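Local coordinates for protein Endonuclease/exonuclease/phosphatase (PDB 3TEB) that probably acts as a metal-dependent nuclease of the endonuclease/exonuclease/phosphatase family, with a DNase I-like fold, at residues 195-206 and 231-242. Numbering follows the deposited sequence.
Sequences GLFDTYVMAEKK and IFSNKELKVKES
Phe197 pairs with Ser233 and Asp198 with Phe232, antiparallel, at the edge of one sheet of the DNase I-like sandwich, and past a single helical turn residues 203-206 run alongside strand 239-242 of the other sheet. The evidence for the first pairing is reciprocal: Phe197 N donates to Ser233 O (2.7 Å, 171°), and Ser233 N donates back to Phe197 O on a more bent path. The Phe197 ring, with CG beside the backbone N (chi1 -60°), lies over the 233-236 turn; Ser233 O sits at its edge and Glu236 N 4.0 Å above one face. Replacing the ring with an alanine is likely to strip Glu236 N and the Lys235 backbone of the ring packed against them. On the sheet face of Asp198, the Asp198 CB meets Phe232 CE1 at 4.0 Å. Asp198 OD2 caps the helical turn by accepting from Tyr200 N, from above the carboxylate plane, while OD1 forms a salt bridge with Arg227 and a hydrogen bond with Tyr188 OH.

Thr199 doubles the grip on Ile231 O: its N approaches nearly along the C=O axis, and OG1, at 2.9 Å, comes from a tilted direction. The selenium of Met202 lies beside Leu237 N, and Val239 CG1 packs 4.0 Å from Ala203 CB. Glu204 N then donates to Val239 O (2.8 Å). Two bonds on Ile231 O and apolar contacts around Val239 imply that the helical turn is fixed to both sheets at once, bridging the sandwich at its margin, away from the magnesium site.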
loop_
_atom_site.group_PDB
_atom_site.type_symbol
_atom_site.label_atom_id
_atom_site.label_comp_id
_atom_site.label_asym_id
_atom_site.label_seq_id
_atom_site.Cartn_x
_atom_site.Cartn_y
_atom_site.Cartn_z
ATOM N N GLY A 195 -15.970 10.224 -2.382
ATOM C CA GLY A 195 -16.243 10.268 -0.953
ATOM C C GLY A 195 -14.996 9.933 -0.167
ATOM O O GLY A 195 -15.039 9.123 0.761
ATOM N N LEU A 196 -13.887 10.567 -0.545
ATOM C CA LEU A 196 -12.594 10.294 0.055
ATOM C C LEU A 196 -11.914 11.539 0.585
ATOM O O LEU A 196 -11.973 12.605 -0.031
ATOM C CB LEU A 196 -11.687 9.609 -0.950
ATOM C CG LEU A 196 -11.994 8.137 -1.199
ATOM C CD1 LEU A 196 -10.986 7.568 -2.170
ATOM C CD2 LEU A 196 -11.976 7.349 0.096
ATOM N N PHE A 197 -11.266 11.380 1.735
ATOM C CA PHE A 197 -10.471 12.431 2.356
ATOM C C PHE A 197 -8.990 12.044 2.324
ATOM O O PHE A 197 -8.624 10.903 2.606
ATOM C CB PHE A 197 -10.938 12.670 3.794
ATOM C CG PHE A 197 -12.377 13.106 3.905
ATOM C CD1 PHE A 197 -12.705 14.454 4.007
ATOM C CD2 PHE A 197 -13.410 12.167 3.910
ATOM C CE1 PHE A 197 -14.039 14.862 4.112
ATOM C CE2 PHE A 197 -14.746 12.571 4.011
ATOM C CZ PHE A 197 -15.055 13.917 4.113
ATOM N N ASP A 198 -8.144 13.001 1.980
ATOM C CA ASP A 198 -6.721 12.767 1.802
ATOM C C ASP A 198 -5.946 13.170 3.054
ATOM O O ASP A 198 -5.866 14.363 3.374
ATOM C CB ASP A 198 -6.256 13.592 0.599
ATOM C CG ASP A 198 -4.779 13.442 0.298
ATOM O OD1 ASP A 198 -4.365 14.006 -0.730
ATOM O OD2 ASP A 198 -4.034 12.777 1.052
ATOM N N THR A 199 -5.350 12.192 3.742
ATOM C CA THR A 199 -4.639 12.458 5.003
ATOM C C THR A 199 -3.467 13.417 4.875
ATOM O O THR A 199 -3.111 14.090 5.843
ATOM C CB THR A 199 -4.143 11.194 5.697
ATOM O OG1 THR A 199 -3.193 10.533 4.864
ATOM C CG2 THR A 199 -5.289 10.264 5.983
ATOM N N TYR A 200 -2.865 13.487 3.691
ATOM C CA TYR A 200 -1.831 14.486 3.456
ATOM C C TYR A 200 -2.390 15.893 3.703
ATOM O O TYR A 200 -1.821 16.670 4.474
ATOM C CB TYR A 200 -1.213 14.372 2.053
ATOM C CG TYR A 200 -0.180 15.456 1.792
ATOM C CD1 TYR A 200 1.062 15.423 2.419
ATOM C CD2 TYR A 200 -0.460 16.536 0.949
ATOM C CE1 TYR A 200 2.003 16.427 2.203
ATOM C CE2 TYR A 200 0.480 17.547 0.723
ATOM C CZ TYR A 200 1.707 17.483 1.355
ATOM O OH TYR A 200 2.638 18.471 1.145
ATOM N N VAL A 201 -3.514 16.195 3.056
ATOM C CA VAL A 201 -4.164 17.501 3.171
ATOM C C VAL A 201 -4.624 17.765 4.609
ATOM O O VAL A 201 -4.392 18.842 5.153
ATOM C CB VAL A 201 -5.362 17.624 2.192
ATOM C CG1 VAL A 201 -5.971 19.031 2.242
ATOM C CG2 VAL A 201 -4.944 17.233 0.751
HETATM N N MSE A 202 -5.244 16.763 5.224
HETATM C CA MSE A 202 -5.767 16.874 6.580
HETATM C C MSE A 202 -4.708 16.977 7.670
HETATM O O MSE A 202 -5.033 17.317 8.796
HETATM C CB MSE A 202 -6.665 15.681 6.892
HETATM C CG MSE A 202 -8.062 15.757 6.302
HETATM SE SE MSE A 202 -9.142 14.278 6.947
HETATM C CE MSE A 202 -8.140 12.777 6.226
ATOM N N ALA A 203 -3.453 16.684 7.345
ATOM C CA ALA A 203 -2.392 16.564 8.347
ATOM C C ALA A 203 -2.040 17.879 9.042
ATOM O O ALA A 203 -2.023 18.931 8.409
ATOM C CB ALA A 203 -1.156 15.952 7.719
ATOM N N GLU A 204 -1.756 17.806 10.343
ATOM C CA GLU A 204 -1.284 18.963 11.114
ATOM C C GLU A 204 0.125 19.387 10.726
ATOM O O GLU A 204 0.390 20.569 10.572
ATOM C CB GLU A 204 -1.331 18.685 12.617
ATOM C CG GLU A 204 -2.708 18.898 13.247
ATOM C CD GLU A 204 -2.760 18.556 14.740
ATOM O OE1 GLU A 204 -1.793 17.969 15.286
ATOM O OE2 GLU A 204 -3.792 18.876 15.372
ATOM N N LYS A 205 1.025 18.414 10.595
ATOM C CA LYS A 205 2.378 18.638 10.081
ATOM C C LYS A 205 2.589 17.809 8.820
ATOM O O LYS A 205 2.165 16.656 8.756
ATOM C CB LYS A 205 3.417 18.281 11.143
ATOM C CG LYS A 205 3.634 19.400 12.130
ATOM C CD LYS A 205 3.976 18.932 13.536
ATOM C CE LYS A 205 4.000 20.150 14.468
ATOM N NZ LYS A 205 4.567 19.900 15.825
ATOM N N LYS A 206 3.225 18.406 7.814
ATOM C CA LYS A 206 3.535 17.710 6.561
ATOM C C LYS A 206 4.775 18.284 5.904
ATOM O O LYS A 206 5.159 19.428 6.159
ATOM C CB LYS A 206 2.360 17.765 5.579
ATOM C CG LYS A 206 1.655 19.112 5.488
ATOM C CD LYS A 206 0.638 19.134 4.349
ATOM C CE LYS A 206 -0.524 20.087 4.621
ATOM N NZ LYS A 206 -1.445 19.503 5.638
ATOM N N ILE A 231 -2.686 8.019 1.196
ATOM C CA ILE A 231 -3.490 7.372 2.212
ATOM C C ILE A 231 -4.811 8.149 2.334
ATOM O O ILE A 231 -4.847 9.263 2.856
ATOM C CB ILE A 231 -2.719 7.230 3.539
ATOM C CG1 ILE A 231 -1.660 6.141 3.388
ATOM C CG2 ILE A 231 -3.649 6.835 4.678
ATOM C CD1 ILE A 231 -0.529 6.252 4.347
ATOM N N PHE A 232 -5.882 7.561 1.801
ATOM C CA PHE A 232 -7.212 8.155 1.818
ATOM C C PHE A 232 -8.036 7.584 2.957
ATOM O O PHE A 232 -7.719 6.527 3.511
ATOM C CB PHE A 232 -7.951 7.888 0.501
ATOM C CG PHE A 232 -7.317 8.524 -0.698
ATOM C CD1 PHE A 232 -7.253 9.908 -0.822
ATOM C CD2 PHE A 232 -6.803 7.740 -1.719
ATOM C CE1 PHE A 232 -6.659 10.498 -1.939
ATOM C CE2 PHE A 232 -6.218 8.317 -2.839
ATOM C CZ PHE A 232 -6.142 9.700 -2.947
ATOM N N SER A 233 -9.123 8.279 3.269
ATOM C CA SER A 233 -10.009 7.938 4.360
ATOM C C SER A 233 -11.440 8.188 3.887
ATOM O O SER A 233 -11.663 9.083 3.071
ATOM C CB SER A 233 -9.683 8.851 5.536
ATOM O OG SER A 233 -10.293 8.396 6.727
ATOM N N ASN A 234 -12.406 7.410 4.381
ATOM C CA ASN A 234 -13.818 7.632 4.037
ATOM C C ASN A 234 -14.496 8.577 5.004
ATOM O O ASN A 234 -15.645 8.956 4.811
ATOM C CB ASN A 234 -14.594 6.316 3.977
ATOM C CG ASN A 234 -14.679 5.619 5.321
ATOM O OD1 ASN A 234 -13.805 5.773 6.176
ATOM N ND2 ASN A 234 -15.725 4.826 5.505
ATOM N N LYS A 235 -13.771 8.929 6.058
ATOM C CA LYS A 235 -14.237 9.852 7.072
ATOM C C LYS A 235 -13.126 10.848 7.322
ATOM O O LYS A 235 -11.966 10.572 7.029
ATOM C CB LYS A 235 -14.524 9.121 8.386
ATOM C CG LYS A 235 -15.567 8.005 8.357
ATOM C CD LYS A 235 -15.956 7.678 9.789
ATOM C CE LYS A 235 -16.239 6.211 10.015
ATOM N NZ LYS A 235 -17.629 5.812 9.692
ATOM N N GLU A 236 -13.483 12.000 7.884
ATOM C CA GLU A 236 -12.502 12.998 8.302
ATOM C C GLU A 236 -11.811 12.521 9.569
ATOM O O GLU A 236 -12.448 11.986 10.464
ATOM C CB GLU A 236 -13.185 14.332 8.557
ATOM C CG GLU A 236 -12.394 15.530 8.077
ATOM C CD GLU A 236 -13.274 16.758 7.862
ATOM O OE1 GLU A 236 -14.519 16.606 7.796
ATOM O OE2 GLU A 236 -12.728 17.879 7.758
ATOM N N LEU A 237 -10.502 12.712 9.633
ATOM C CA LEU A 237 -9.705 12.171 10.723
ATOM C C LEU A 237 -8.843 13.228 11.377
ATOM O O LEU A 237 -8.590 14.290 10.801
ATOM C CB LEU A 237 -8.798 11.052 10.209
ATOM C CG LEU A 237 -9.452 9.732 9.828
ATOM C CD1 LEU A 237 -8.391 8.701 9.571
ATOM C CD2 LEU A 237 -10.383 9.280 10.940
ATOM N N LYS A 238 -8.391 12.920 12.588
ATOM C CA LYS A 238 -7.411 13.740 13.274
ATOM C C LYS A 238 -6.032 13.190 12.924
ATOM O O LYS A 238 -5.596 12.168 13.466
ATOM C CB LYS A 238 -7.683 13.749 14.787
ATOM C CG LYS A 238 -6.632 14.444 15.645
ATOM C CD LYS A 238 -6.278 15.842 15.145
ATOM C CE LYS A 238 -4.988 16.307 15.786
ATOM N NZ LYS A 238 -5.200 16.813 17.170
ATOM N N VAL A 239 -5.374 13.870 11.987
ATOM C CA VAL A 239 -4.109 13.410 11.404
ATOM C C VAL A 239 -2.971 14.305 11.890
ATOM O O VAL A 239 -2.805 15.433 11.420
ATOM C CB VAL A 239 -4.156 13.402 9.847
ATOM C CG1 VAL A 239 -2.909 12.770 9.276
ATOM C CG2 VAL A 239 -5.393 12.685 9.339
ATOM N N LYS A 240 -2.192 13.792 12.833
ATOM C CA LYS A 240 -1.146 14.573 13.467
ATOM C C LYS A 240 0.039 14.901 12.537
ATOM O O LYS A 240 0.615 15.998 12.632
ATOM C CB LYS A 240 -0.692 13.893 14.767
ATOM C CG LYS A 240 0.311 14.712 15.589
ATOM C CD LYS A 240 -0.059 14.782 17.069
ATOM C CE LYS A 240 1.064 15.428 17.862
ATOM N NZ LYS A 240 0.567 16.000 19.145
ATOM N N GLU A 241 0.370 13.970 11.631
ATOM C CA GLU A 241 1.559 14.065 10.770
ATOM C C GLU A 241 1.485 13.205 9.501
ATOM O O GLU A 241 0.921 12.117 9.511
ATOM C CB GLU A 241 2.794 13.665 11.573
ATOM C CG GLU A 241 4.119 13.805 10.818
ATOM C CD GLU A 241 5.337 13.820 11.740
ATOM O OE1 GLU A 241 5.183 13.500 12.943
ATOM O OE2 GLU A 241 6.446 14.162 11.263
ATOM N N SER A 242 2.077 13.688 8.414
ATOM C CA SER A 242 2.210 12.892 7.196
ATOM C C SER A 242 3.555 13.116 6.516
ATOM O O SER A 242 3.704 14.039 5.718
ATOM C CB SER A 242 1.083 13.207 6.216
ATOM O OG SER A 242 1.320 12.589 4.959
HETATM O O HOH W 1 -0.875 10.927 3.122
#